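PDB 6D2S: HTH-type transcriptional regulator PrpR, which regulates, as a DNA-binding transcription factor, the genes for short-chain fatty acid breakdown through the glyoxylate and methylcitrate cycles in Mycobacterium tuberculosis. Local coordinates for residues A[139-144]-A[167-172]; A[42-47]-A[53-58]; A[64-69]-A[88-93]. One frame throughout, in Å; residues are numbered along the deposited sequence. Where two conformers were deposited one is given.

Contact 1 (A[139-144]-A[167-172]); sequences REFHRA and CHRLST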
ATOM      1  N   ARG A 139       3.745  -9.872 -10.252  1.00 10.96           N
ATOM      2  CA  ARG A 139       4.966 -10.330 -10.904  1.00 12.43           C
ATOM      3  C   ARG A 139       5.716  -9.168 -11.539  1.00 13.99           C
ATOM      4  O   ARG A 139       6.950  -9.100 -11.473  1.00 14.41           O
ATOM      5  CB  ARG A 139       4.647 -11.396 -11.958  1.00 18.23           C
ATOM      6  CG  ARG A 139       4.191 -12.732 -11.390  1.00 27.06           C
ATOM      7  CD  ARG A 139       4.057 -13.759 -12.503  1.00 48.67           C
ATOM      8  NE  ARG A 139       3.587 -15.052 -12.018  1.00 72.32           N
ATOM      9  CZ  ARG A 139       3.349 -16.102 -12.800  1.00 88.64           C
ATOM     10  NH1 ARG A 139       3.539 -16.014 -14.110  1.00 92.68           N
ATOM     11  NH2 ARG A 139       2.921 -17.241 -12.272  1.00 92.61           N
ATOM     12  N   GLU A 140       4.987  -8.257 -12.176  1.00 14.36           N
ATOM     13  CA  GLU A 140       5.625  -7.094 -12.781  1.00 14.03           C
ATOM     14  C   GLU A 140       6.291  -6.226 -11.721  1.00 12.70           C
ATOM     15  O   GLU A 140       7.419  -5.754 -11.911  1.00 14.79           O
ATOM     16  CB  GLU A 140       4.589  -6.286 -13.573  1.00 18.45           C
ATOM     17  CG  GLU A 140       5.156  -5.018 -14.189  1.00 20.01           C
ATOM     18  CD  GLU A 140       4.133  -4.250 -15.024  1.00 28.31           C
ATOM     19  OE1 GLU A 140       3.134  -4.857 -15.467  1.00 27.98           O
ATOM     20  OE2 GLU A 140       4.334  -3.037 -15.224  1.00 28.67           O
ATOM     21  N   PHE A 141       5.599  -5.987 -10.604  1.00 12.54           N
ATOM     22  CA  PHE A 141       6.153  -5.150  -9.547  1.00 13.91           C
ATOM     23  C   PHE A 141       7.354  -5.818  -8.888  1.00 12.58           C
ATOM     24  O   PHE A 141       8.379  -5.167  -8.631  1.00 12.18           O
ATOM     25  CB  PHE A 141       5.064  -4.847  -8.513  1.00  9.58           C
ATOM     26  CG  PHE A 141       5.525  -3.962  -7.398  1.00 10.75           C
ATOM     27  CD1 PHE A 141       5.746  -2.609  -7.619  1.00 12.51           C
ATOM     28  CD2 PHE A 141       5.725  -4.482  -6.113  1.00 11.66           C
ATOM     29  CE1 PHE A 141       6.181  -1.778  -6.579  1.00 13.00           C
ATOM     30  CE2 PHE A 141       6.151  -3.662  -5.077  1.00 14.22           C
ATOM     31  CZ  PHE A 141       6.386  -2.310  -5.310  1.00 13.72           C
ATOM     32  N   HIS A 142       7.243  -7.120  -8.615  1.00 11.77           N
ATOM     33  CA  HIS A 142       8.359  -7.863  -8.029  1.00 13.87           C
ATOM     34  C   HIS A 142       9.577  -7.804  -8.935  1.00 15.14           C
ATOM     35  O   HIS A 142      10.695  -7.529  -8.477  1.00 14.31           O
ATOM     36  CB  HIS A 142       7.935  -9.314  -7.772  1.00 11.65           C
ATOM     37  CG  HIS A 142       8.995 -10.153  -7.123  1.00 17.64           C
ATOM     38  ND1 HIS A 142       9.925 -10.870  -7.848  1.00 27.65           N
ATOM     39  CD2 HIS A 142       9.263 -10.400  -5.820  1.00 26.82           C
ATOM     40  CE1 HIS A 142      10.725 -11.516  -7.016  1.00 29.77           C
ATOM     41  NE2 HIS A 142      10.338 -11.255  -5.779  1.00 23.53           N
ATOM     42  N   ARG A 143       9.373  -8.058 -10.236  1.00 12.52           N
ATOM     43  CA  ARG A 143      10.475  -7.971 -11.188  0.55 16.34           C
ATOM     44  C   ARG A 143      11.083  -6.574 -11.194  1.00 16.14           C
ATOM     45  O   ARG A 143      12.312  -6.428 -11.231  1.00 18.17           O
ATOM     46  CB  ARG A 143       9.987  -8.361 -12.586  0.55 17.44           C
ATOM     47  CG  ARG A 143      11.051  -8.324 -13.673  0.55 26.58           C
ATOM     48  CD  ARG A 143      10.516  -8.877 -15.000  0.55 33.82           C
ATOM     49  NE  ARG A 143       9.444  -8.057 -15.573  0.55 38.17           N
ATOM     50  CZ  ARG A 143       8.152  -8.378 -15.551  0.55 41.37           C
ATOM     51  NH1 ARG A 143       7.752  -9.509 -14.980  0.55 41.15           N
ATOM     52  NH2 ARG A 143       7.254  -7.568 -16.101  0.55 38.90           N
ATOM     53  N   ALA A 144      10.244  -5.538 -11.145  1.00 14.32           N
ATOM     54  CA  ALA A 144      10.755  -4.170 -11.152  1.00 16.51           C
ATOM     55  C   ALA A 144      11.522  -3.863  -9.876  1.00 15.10           C
ATOM     56  O   ALA A 144      12.556  -3.182  -9.913  1.00 15.39           O
ATOM     57  CB  ALA A 144       9.603  -3.174 -11.326  1.00 15.76           C
ATOM     58  N   CYS A 167       5.932   1.501  -0.628  1.00 11.90           N
ATOM     59  CA  CYS A 167       6.389   0.829   0.595  1.00 12.56           C
ATOM     60  C   CYS A 167       5.382  -0.212   1.051  1.00 13.54           C
ATOM     61  O   CYS A 167       5.746  -1.333   1.427  1.00 12.26           O
ATOM     62  CB  CYS A 167       6.621   1.833   1.720  1.00 12.89           C
ATOM     63  SG  CYS A 167       8.051   2.855   1.526  1.00 15.70           S
ATOM     64  N   HIS A 168       4.102   0.150   1.060  1.00 11.89           N
ATOM     65  CA  HIS A 168       3.115  -0.825   1.491  1.00 12.89           C
ATOM     66  C   HIS A 168       3.133  -2.042   0.583  1.00  8.65           C
ATOM     67  O   HIS A 168       3.114  -3.183   1.060  1.00 11.94           O
ATOM     68  CB  HIS A 168       1.715  -0.216   1.548  1.00 17.88           C
ATOM     69  CG  HIS A 168       0.715  -1.138   2.169  1.00 27.94           C
ATOM     70  ND1 HIS A 168       0.074  -2.128   1.453  1.00 28.09           N
ATOM     71  CD2 HIS A 168       0.286  -1.262   3.448  1.00 33.20           C
ATOM     72  CE1 HIS A 168      -0.721  -2.807   2.259  1.00 32.09           C
ATOM     73  NE2 HIS A 168      -0.611  -2.302   3.475  1.00 34.68           N
ATOM     74  N   ARG A 169       3.200  -1.832  -0.734  1.00 11.89           N
ATOM     75  CA  ARG A 169       3.229  -2.985  -1.630  1.00 10.63           C
ATOM     76  C   ARG A 169       4.471  -3.847  -1.402  1.00  8.51           C
ATOM     77  O   ARG A 169       4.394  -5.084  -1.435  1.00  9.88           O
ATOM     78  CB  ARG A 169       3.156  -2.537  -3.091  1.00 10.95           C
ATOM     79  CG  ARG A 169       3.007  -3.698  -4.052  1.00 10.38           C
ATOM     80  CD  ARG A 169       1.609  -4.348  -3.939  1.00 11.42           C
ATOM     81  NE  ARG A 169       1.325  -5.273  -5.049  1.00 10.73           N
ATOM     82  CZ  ARG A 169       0.916  -6.537  -4.906  1.00 12.00           C
ATOM     83  NH1 ARG A 169       0.768  -7.069  -3.695  1.00 10.98           N
ATOM     84  NH2 ARG A 169       0.647  -7.277  -5.982  1.00  9.37           N
ATOM     85  N   LEU A 170       5.631  -3.224  -1.196  1.00 10.12           N
ATOM     86  CA  LEU A 170       6.829  -4.022  -0.929  1.00 12.50           C
ATOM     87  C   LEU A 170       6.624  -4.910   0.299  1.00 11.57           C
ATOM     88  O   LEU A 170       7.101  -6.053   0.340  1.00 12.14           O
ATOM     89  CB  LEU A 170       8.050  -3.111  -0.744  1.00  9.60           C
ATOM     90  CG  LEU A 170       8.577  -2.395  -1.995  1.00 12.49           C
ATOM     91  CD1 LEU A 170       9.614  -1.332  -1.614  1.00 12.08           C
ATOM     92  CD2 LEU A 170       9.208  -3.416  -2.952  1.00 11.49           C
ATOM     93  N   SER A 171       5.889  -4.417   1.284  1.00 11.14           N
ATOM     94  CA  SER A 171       5.642  -5.182   2.504  1.00 12.23           C
ATOM     95  C   SER A 171       4.614  -6.299   2.319  1.00 13.31           C
ATOM     96  O   SER A 171       4.389  -7.065   3.264  1.00 13.12           O
ATOM     97  CB  SER A 171       5.184  -4.249   3.632  1.00 14.99           C
ATOM     98  OG  SER A 171       3.799  -3.930   3.524  1.00 15.57           O
ATOM     99  N   THR A 172       3.990  -6.414   1.150  1.00 10.92           N
ATOM    100  CA  THR A 172       3.039  -7.489   0.879  1.00 10.60           C
ATOM    101  C   THR A 172       3.618  -8.610   0.024  1.00 11.12           C
ATOM    102  O   THR A 172       2.872  -9.522  -0.341  1.00 10.51           O
ATOM    103  CB  THR A 172       1.775  -6.955   0.171  1.00 12.70           C
ATOM    104  OG1 THR A 172       2.106  -6.492  -1.155  1.00 11.69           O
ATOM    105  CG2 THR A 172       1.126  -5.822   0.976  1.00 13.19           C
TER
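Helix 138-147 sends the ring of F141 across to the C-terminal part of helix 163-170, where R169 and L170 receive it. The touching atoms are all carbon. The CG methylene of R169 lies over one face of the ring, 3.3 Å from F141 CE2, and CD2 of L170 comes in obliquely, 3.7 Å from the same CE2. With F141 CG anti to the backbone N (chi1 -179°), the ring spans backbones whose nearest CA atoms, those of F141 and R169, stand 8.7 Å apart.

Polar bonds gather at the far end of R169. Its chain bends at chi2 (70°) and runs past F141 in the opposite direction; the guanidinium, 14° from the ring plane, lies beyond the ring without stacking, and only CB and CG touch it. NH1 donates to T172 OG1 at 2.9 Å and also forms a salt bridge with D22; NE donates to L136 O. T172 OG1 in turn gives its proton to R169 O at 2.7 Å, which also accepts from T172 N.

With Y129 and A133 of helix 116-135 beside R169 and L265 of strand 261-268 against L170, the contact joins two helices in the buried interior. The chemistry is divided along one side chain: the aliphatic part of R169 serves the hydrophobic contact, while its buried charge is probably stabilised by D22.

Contact 2 (A[42-47]-A[53-58]); sequences QLAELM and ISVVID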
ATOM      1  N   GLN A  42      -7.528   3.943 -17.918  1.00 18.17           N
ATOM      2  CA  GLN A  42      -7.803   2.552 -18.262  1.00 16.14           C
ATOM      3  C   GLN A  42      -8.803   1.928 -17.297  1.00 19.19           C
ATOM      4  O   GLN A  42      -9.691   1.171 -17.712  1.00 17.11           O
ATOM      5  CB  GLN A  42      -6.499   1.757 -18.261  1.00 16.87           C
ATOM      6  CG  GLN A  42      -5.479   2.264 -19.288  1.00 22.30           C
ATOM      7  CD  GLN A  42      -4.161   1.521 -19.167  1.00 19.54           C
ATOM      8  OE1 GLN A  42      -4.103   0.319 -19.409  1.00 22.23           O
ATOM      9  NE2 GLN A  42      -3.110   2.224 -18.754  1.00 21.97           N
ATOM     10  N   LEU A  43      -8.655   2.214 -16.001  1.00 15.92           N
ATOM     11  CA  LEU A  43      -9.611   1.714 -15.019  1.00 18.51           C
ATOM     12  C   LEU A  43     -10.996   2.303 -15.242  1.00 14.62           C
ATOM     13  O   LEU A  43     -12.005   1.617 -15.044  1.00 16.76           O
ATOM     14  CB  LEU A  43      -9.121   2.024 -13.603  1.00 17.75           C
ATOM     15  CG  LEU A  43      -8.244   0.913 -13.012  1.00 16.02           C
ATOM     16  CD1 LEU A  43      -7.401   1.441 -11.858  1.00 19.30           C
ATOM     17  CD2 LEU A  43      -9.132  -0.239 -12.537  1.00 18.39           C
ATOM     18  N   ALA A  44     -11.073   3.578 -15.620  1.00 15.08           N
ATOM     19  CA  ALA A  44     -12.383   4.166 -15.907  1.00 15.49           C
ATOM     20  C   ALA A  44     -13.078   3.423 -17.044  1.00 21.74           C
ATOM     21  O   ALA A  44     -14.296   3.209 -17.010  1.00 21.22           O
ATOM     22  CB  ALA A  44     -12.233   5.653 -16.253  1.00 16.60           C
ATOM     23  N   GLU A  45     -12.313   3.033 -18.067  1.00 18.66           N
ATOM     24  CA  GLU A  45     -12.866   2.244 -19.163  1.00 21.47           C
ATOM     25  C   GLU A  45     -13.332   0.877 -18.678  1.00 20.63           C
ATOM     26  O   GLU A  45     -14.428   0.426 -19.031  1.00 20.38           O
ATOM     27  CB  GLU A  45     -11.822   2.095 -20.277  1.00 25.48           C
ATOM     28  CG  GLU A  45     -12.331   1.399 -21.525  1.00 42.14           C
ATOM     29  CD  GLU A  45     -11.270   1.295 -22.609  1.00 56.18           C
ATOM     30  OE1 GLU A  45     -10.907   0.161 -22.989  1.00 61.64           O
ATOM     31  OE2 GLU A  45     -10.793   2.352 -23.075  1.00 60.81           O
ATOM     32  N   LEU A  46     -12.502   0.191 -17.881  1.00 18.95           N
ATOM     33  CA  LEU A  46     -12.905  -1.102 -17.331  1.00 20.39           C
ATOM     34  C   LEU A  46     -14.184  -0.974 -16.506  1.00 18.26           C
ATOM     35  O   LEU A  46     -15.109  -1.788 -16.637  1.00 18.34           O
ATOM     36  CB  LEU A  46     -11.767  -1.686 -16.484  1.00 21.36           C
ATOM     37  CG  LEU A  46     -11.975  -3.016 -15.763  1.00 25.18           C
ATOM     38  CD1 LEU A  46     -12.368  -4.094 -16.749  1.00 27.41           C
ATOM     39  CD2 LEU A  46     -10.700  -3.419 -15.010  1.00 27.55           C
ATOM     40  N   MET A  47     -14.260   0.052 -15.653  1.00 16.42           N
ATOM     41  CA  MET A  47     -15.445   0.211 -14.809  1.00 17.12           C
ATOM     42  C   MET A  47     -16.703   0.382 -15.647  1.00 16.27           C
ATOM     43  O   MET A  47     -17.754  -0.188 -15.328  1.00 18.46           O
ATOM     44  CB  MET A  47     -15.264   1.402 -13.864  1.00 16.34           C
ATOM     45  CG  MET A  47     -14.242   1.127 -12.771  1.00 16.91           C
ATOM     46  SD  MET A  47     -14.911  -0.043 -11.568  1.00 22.49           S
ATOM     47  CE  MET A  47     -15.483   1.082 -10.295  1.00 27.02           C
ATOM     48  N   ILE A  53     -20.341   1.347 -14.508  1.00 19.08           N
ATOM     49  CA  ILE A  53     -20.078   2.449 -13.593  1.00 18.85           C
ATOM     50  C   ILE A  53     -19.313   3.524 -14.344  1.00 18.78           C
ATOM     51  O   ILE A  53     -18.307   3.237 -14.998  1.00 17.35           O
ATOM     52  CB  ILE A  53     -19.300   1.971 -12.363  1.00 19.48           C
ATOM     53  CG1 ILE A  53     -20.174   1.025 -11.539  1.00 17.78           C
ATOM     54  CG2 ILE A  53     -18.815   3.173 -11.535  1.00 18.43           C
ATOM     55  CD1 ILE A  53     -19.419   0.306 -10.474  1.00 16.92           C
ATOM     56  N   SER A  54     -19.809   4.758 -14.277  1.00 16.00           N
ATOM     57  CA  SER A  54     -19.157   5.902 -14.901  1.00 16.34           C
ATOM     58  C   SER A  54     -18.271   6.595 -13.869  1.00 17.28           C
ATOM     59  O   SER A  54     -18.760   7.026 -12.818  1.00 19.09           O
ATOM     60  CB  SER A  54     -20.195   6.883 -15.450  1.00 23.56           C
ATOM     61  OG  SER A  54     -20.911   6.320 -16.541  1.00 27.34           O
ATOM     62  N   VAL A  55     -16.991   6.716 -14.176  1.00 14.24           N
ATOM     63  CA  VAL A  55     -16.048   7.426 -13.314  1.00 14.83           C
ATOM     64  C   VAL A  55     -15.956   8.859 -13.808  1.00 18.46           C
ATOM     65  O   VAL A  55     -15.792   9.103 -15.014  1.00 16.09           O
ATOM     66  CB  VAL A  55     -14.663   6.753 -13.327  1.00 19.09           C
ATOM     67  CG1 VAL A  55     -13.654   7.609 -12.562  1.00 20.97           C
ATOM     68  CG2 VAL A  55     -14.734   5.343 -12.755  1.00 17.97           C
ATOM     69  N   VAL A  56     -16.093   9.814 -12.892  1.00 16.04           N
ATOM     70  CA  VAL A  56     -15.996  11.229 -13.218  0.51 17.83           C
ATOM     71  C   VAL A  56     -15.069  11.896 -12.210  1.00 18.99           C
ATOM     72  O   VAL A  56     -15.132  11.615 -11.009  1.00 18.08           O
ATOM     73  CB  VAL A  56     -17.381  11.908 -13.229  0.51 22.12           C
ATOM     74  CG1 VAL A  56     -18.078  11.713 -11.899  0.51 23.17           C
ATOM     75  CG2 VAL A  56     -17.252  13.379 -13.570  0.51 22.53           C
ATOM     76  N   ILE A  57     -14.197  12.762 -12.700  1.00 18.10           N
ATOM     77  CA  ILE A  57     -13.305  13.521 -11.837  1.00 17.01           C
ATOM     78  C   ILE A  57     -14.058  14.763 -11.382  1.00 17.86           C
ATOM     79  O   ILE A  57     -14.663  15.459 -12.204  1.00 21.76           O
ATOM     80  CB  ILE A  57     -12.013  13.896 -12.580  1.00 20.55           C
ATOM     81  CG1 ILE A  57     -11.320  12.644 -13.133  1.00 20.51           C
ATOM     82  CG2 ILE A  57     -11.089  14.724 -11.681  1.00 24.14           C
ATOM     83  CD1 ILE A  57     -11.049  11.544 -12.105  1.00 20.88           C
ATOM     84  N   ASP A  58     -14.034  15.057 -10.083  1.00 15.65           N
ATOM     85  CA  ASP A  58     -14.909  16.120  -9.589  1.00 16.24           C
ATOM     86  C   ASP A  58     -14.258  16.887  -8.446  1.00 15.80           C
ATOM     87  O   ASP A  58     -13.383  16.376  -7.744  1.00 18.53           O
ATOM     88  CB  ASP A  58     -16.255  15.543  -9.120  1.00 18.92           C
ATOM     89  CG  ASP A  58     -17.413  16.491  -9.349  1.00 32.49           C
ATOM     90  OD1 ASP A  58     -17.206  17.584  -9.925  1.00 30.23           O
ATOM     91  OD2 ASP A  58     -18.548  16.131  -8.955  1.00 34.09           O
TER
HETATM   92  O   HOH W   1     -16.192   4.966 -16.270  1.00 28.00           O
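M47, on helix 39-51, reaches toward I53 and V55 where the chain returns as strand 54-58. Its CB touches both, lying 3.7 Å from I53 O and 4.1 Å from V55 CG2. CG then leaves anti to the carbonyl carbon (chi1 -71°) and packs against I91 of helix 84-99. Bends at chi2 and chi3 carry the chain through SD and turn the methyl back to the strand side. There CE ends 4.0 Å from I53 CD1, with I53 CG2 almost as near, and the side chains of M47 and I53 lie alongside each other, pointing the same way.

One turn earlier on the helix, A44 presents CB to V55 CB at 4.0 Å; consistent with so small a side chain, the CA atoms of A44 and V55 are 5.5 Å apart.

The backbones are tied as well. I53 N donates to M47 O at 3.1 Å, approaching from well above the carbonyl plane. Back along the helix a water links the two segments: it donates to A44 O (2.7 Å) and I53 O and accepts from V55 N, so three backbone groups share one solvent molecule.

On its other side the strand pairs in parallel with strand 75-79 through the backbones of S54, V56 and D58. This is a helix-to-strand connection with a very short link: helix 39-51 leads into and packs against strand 54-58, an outer strand of the three-stranded sheet in the IrrE N-terminal-like region.

Contact 3 (A[64-69]-A[88-93]); sequences TAKRRY and AFQIAT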
ATOM      1  N   THR A  64     -14.284  16.735   1.663  1.00 45.62           N
ATOM      2  CA  THR A  64     -12.983  16.594   1.006  1.00 43.81           C
ATOM      3  C   THR A  64     -12.562  15.126   0.905  1.00 45.77           C
ATOM      4  O   THR A  64     -11.374  14.792   0.962  1.00 44.19           O
ATOM      5  CB  THR A  64     -11.907  17.425   1.717  1.00 48.23           C
ATOM      6  OG1 THR A  64     -10.822  17.683   0.815  1.00 50.57           O
ATOM      7  CG2 THR A  64     -11.370  16.697   2.937  1.00 45.04           C
ATOM      8  N   ALA A  65     -13.537  14.232   0.759  1.00 43.22           N
ATOM      9  CA  ALA A  65     -13.225  12.831   0.529  1.00 36.63           C
ATOM     10  C   ALA A  65     -12.431  12.678  -0.769  1.00 29.90           C
ATOM     11  O   ALA A  65     -12.407  13.571  -1.620  1.00 26.56           O
ATOM     12  CB  ALA A  65     -14.509  12.007   0.472  1.00 33.89           C
ATOM     13  N   LYS A  66     -11.767  11.524  -0.920  1.00 21.38           N
ATOM     14  CA  LYS A  66     -11.090  11.241  -2.184  1.00 18.12           C
ATOM     15  C   LYS A  66     -12.024  10.625  -3.218  1.00 15.73           C
ATOM     16  O   LYS A  66     -11.690  10.618  -4.409  1.00 16.49           O
ATOM     17  CB  LYS A  66      -9.880  10.320  -1.972  1.00 17.24           C
ATOM     18  CG  LYS A  66      -8.758  10.940  -1.146  1.00 23.27           C
ATOM     19  CD  LYS A  66      -7.538  10.024  -1.092  1.00 25.58           C
ATOM     20  CE  LYS A  66      -6.391  10.662  -0.307  1.00 32.48           C
ATOM     21  NZ  LYS A  66      -5.118   9.886  -0.467  1.00 31.36           N
ATOM     22  N   ARG A  67     -13.173  10.107  -2.797  1.00 14.39           N
ATOM     23  CA  ARG A  67     -14.143   9.563  -3.730  1.00 15.70           C
ATOM     24  C   ARG A  67     -15.516   9.567  -3.077  1.00 17.76           C
ATOM     25  O   ARG A  67     -15.645   9.664  -1.852  1.00 19.97           O
ATOM     26  CB  ARG A  67     -13.765   8.143  -4.181  1.00 13.22           C
ATOM     27  CG  ARG A  67     -14.023   7.082  -3.110  1.00 16.19           C
ATOM     28  CD  ARG A  67     -13.641   5.667  -3.574  1.00 16.70           C
ATOM     29  NE  ARG A  67     -13.970   4.715  -2.519  1.00 18.88           N
ATOM     30  CZ  ARG A  67     -13.158   4.393  -1.515  1.00 20.88           C
ATOM     31  NH1 ARG A  67     -11.942   4.930  -1.424  1.00 20.24           N
ATOM     32  NH2 ARG A  67     -13.565   3.529  -0.596  1.00 26.12           N
ATOM     33  N   ARG A  68     -16.541   9.481  -3.922  0.52 17.08           N
ATOM     34  CA  ARG A  68     -17.918   9.303  -3.472  0.52 17.26           C
ATOM     35  C   ARG A  68     -18.626   8.463  -4.519  0.52 17.97           C
ATOM     36  O   ARG A  68     -18.700   8.862  -5.685  0.52 18.12           O
ATOM     37  CB  ARG A  68     -18.638  10.646  -3.279  0.52 18.74           C
ATOM     38  CG  ARG A  68     -20.041  10.534  -2.668  0.52 23.78           C
ATOM     39  CD  ARG A  68     -19.975  10.034  -1.233  0.52 25.54           C
ATOM     40  NE  ARG A  68     -21.287   9.722  -0.669  0.52 28.31           N
ATOM     41  CZ  ARG A  68     -21.938  10.504   0.187  0.52 25.40           C
ATOM     42  NH1 ARG A  68     -21.405  11.654   0.581  0.52 24.69           N
ATOM     43  NH2 ARG A  68     -23.119  10.136   0.653  0.52 27.39           N
ATOM     44  N   TYR A  69     -19.129   7.300  -4.116  1.00 17.94           N
ATOM     45  CA  TYR A  69     -19.862   6.438  -5.020  1.00 15.41           C
ATOM     46  C   TYR A  69     -21.349   6.766  -4.930  1.00 20.61           C
ATOM     47  O   TYR A  69     -21.892   6.915  -3.832  1.00 24.47           O
ATOM     48  CB  TYR A  69     -19.598   4.968  -4.691  1.00 19.66           C
ATOM     49  CG  TYR A  69     -20.257   4.032  -5.669  1.00 23.25           C
ATOM     50  CD1 TYR A  69     -20.034   4.167  -7.032  1.00 21.39           C
ATOM     51  CD2 TYR A  69     -21.097   3.012  -5.234  1.00 22.58           C
ATOM     52  CE1 TYR A  69     -20.629   3.328  -7.938  1.00 23.93           C
ATOM     53  CE2 TYR A  69     -21.696   2.161  -6.138  1.00 22.97           C
ATOM     54  CZ  TYR A  69     -21.456   2.323  -7.486  1.00 25.36           C
ATOM     55  OH  TYR A  69     -22.053   1.492  -8.399  1.00 28.31           O
ATOM     56  N   ALA A  88      -6.339   6.386  -9.871  1.00 13.00           N
ATOM     57  CA  ALA A  88      -6.426   4.955 -10.136  1.00 14.78           C
ATOM     58  C   ALA A  88      -6.680   4.177  -8.852  1.00 15.52           C
ATOM     59  O   ALA A  88      -7.504   3.249  -8.828  1.00 13.22           O
ATOM     60  CB  ALA A  88      -5.139   4.464 -10.801  1.00 12.44           C
ATOM     61  N   PHE A  89      -5.970   4.534  -7.779  1.00 11.57           N
ATOM     62  CA  PHE A  89      -6.138   3.825  -6.508  1.00 12.03           C
ATOM     63  C   PHE A  89      -7.582   3.890  -6.020  1.00 13.89           C
ATOM     64  O   PHE A  89      -8.146   2.880  -5.571  1.00 12.95           O
ATOM     65  CB  PHE A  89      -5.181   4.409  -5.465  1.00 12.73           C
ATOM     66  CG  PHE A  89      -5.096   3.597  -4.207  1.00 14.26           C
ATOM     67  CD1 PHE A  89      -4.126   2.611  -4.070  1.00 19.63           C
ATOM     68  CD2 PHE A  89      -5.957   3.847  -3.161  1.00 15.30           C
ATOM     69  CE1 PHE A  89      -4.032   1.876  -2.901  1.00 22.19           C
ATOM     70  CE2 PHE A  89      -5.884   3.109  -1.985  1.00 22.66           C
ATOM     71  CZ  PHE A  89      -4.922   2.129  -1.858  1.00 18.39           C
ATOM     72  N   GLN A  90      -8.203   5.063  -6.117  1.00 12.97           N
ATOM     73  CA  GLN A  90      -9.596   5.201  -5.703  1.00 12.33           C
ATOM     74  C   GLN A  90     -10.522   4.350  -6.561  1.00 12.18           C
ATOM     75  O   GLN A  90     -11.453   3.725  -6.045  1.00 13.10           O
ATOM     76  CB  GLN A  90     -10.023   6.667  -5.779  1.00 12.36           C
ATOM     77  CG  GLN A  90      -9.311   7.549  -4.786  1.00 14.68           C
ATOM     78  CD  GLN A  90      -9.467   7.045  -3.362  1.00 17.65           C
ATOM     79  OE1 GLN A  90     -10.583   6.804  -2.900  1.00 17.58           O
ATOM     80  NE2 GLN A  90      -8.349   6.903  -2.654  1.00 16.84           N
ATOM     81  N   ILE A  91     -10.315   4.360  -7.882  1.00 11.53           N
ATOM     82  CA  ILE A  91     -11.189   3.610  -8.775  1.00 11.15           C
ATOM     83  C   ILE A  91     -11.047   2.122  -8.522  1.00 11.05           C
ATOM     84  O   ILE A  91     -12.040   1.382  -8.489  1.00 12.26           O
ATOM     85  CB  ILE A  91     -10.885   3.959 -10.245  1.00 10.46           C
ATOM     86  CG1 ILE A  91     -11.076   5.458 -10.479  1.00 10.49           C
ATOM     87  CG2 ILE A  91     -11.783   3.136 -11.178  1.00 11.14           C
ATOM     88  CD1 ILE A  91     -10.350   5.982 -11.768  1.00 12.25           C
ATOM     89  N   ALA A  92      -9.810   1.653  -8.337  1.00  9.57           N
ATOM     90  CA  ALA A  92      -9.605   0.232  -8.094  1.00 10.79           C
ATOM     91  C   ALA A  92     -10.143  -0.183  -6.731  1.00 11.17           C
ATOM     92  O   ALA A  92     -10.606  -1.321  -6.570  1.00 11.79           O
ATOM     93  CB  ALA A  92      -8.107  -0.108  -8.220  1.00 11.46           C
ATOM     94  N   THR A  93     -10.114   0.723  -5.752  1.00  9.31           N
ATOM     95  CA  THR A  93     -10.741   0.434  -4.465  1.00 14.07           C
ATOM     96  C   THR A  93     -12.237   0.212  -4.639  1.00 16.50           C
ATOM     97  O   THR A  93     -12.789  -0.774  -4.138  1.00 14.14           O
ATOM     98  CB  THR A  93     -10.465   1.556  -3.462  1.00 14.68           C
ATOM     99  OG1 THR A  93      -9.063   1.610  -3.184  1.00 12.80           O
ATOM    100  CG2 THR A  93     -11.206   1.286  -2.135  1.00 17.03           C
TER
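In the IrrE N-terminal-like region, whose family belongs to the Peptidase_MA clan, the start of edge strand 67-70 meets helix 84-99 through polar side chains, chiefly R67 and Q90. R67 NH1 donates to Q90 OE1 at 2.7 Å in a nearly straight bond (158°). The oxygen lies in the guanidinium plane, and the guanidinium and amide planes are turned only 24° from each other. R67 CG sits between its own backbone N and carbonyl carbon (chi1 75°), from where an extended chain passes Q90, bringing CD within 3.3 Å of Q90 OE1.

The T93 methyl, CG2, sits over one face of the guanidinium, toward its rim, 3.6 Å from R67 NH2. T93 OG1 bonds instead to F89 O, within its own helix. Beside R67, K66 crosses Q90 at about a right angle: its CB rests 3.6 Å from Q90 CD, while the amide nitrogen NE2 is taken up by Q86.

Around this patch, V78 and L76 of strand 75-79 pack beside Q90 and R67, helix 39-51 covers I91, and A131 of helix 116-135 lies against T93.

Overall arrangement
Contacts 2 and 3 form one continuous piece of structure, with centres about 10 Å apart. They hold the outer strands, 54-58 and 67-70, of the three-stranded sheet, and strand 75-79 lies between these. M47 and L43 of contact 2 pack on I91 and A88 of contact 3, so helices 39-51 and 84-99 share a core with this sheet. Contact 1 comes last along the chain, after contacts 2 and 3, with its centre about 25 and 22 Å from theirs. It joins two later helices, and L265 of the five-stranded antiparallel sheet touches its L170. Contact 1 thus lies where the helical part meets the five-stranded sheet, while contacts 2 and 3 pack the small sheet on its helices.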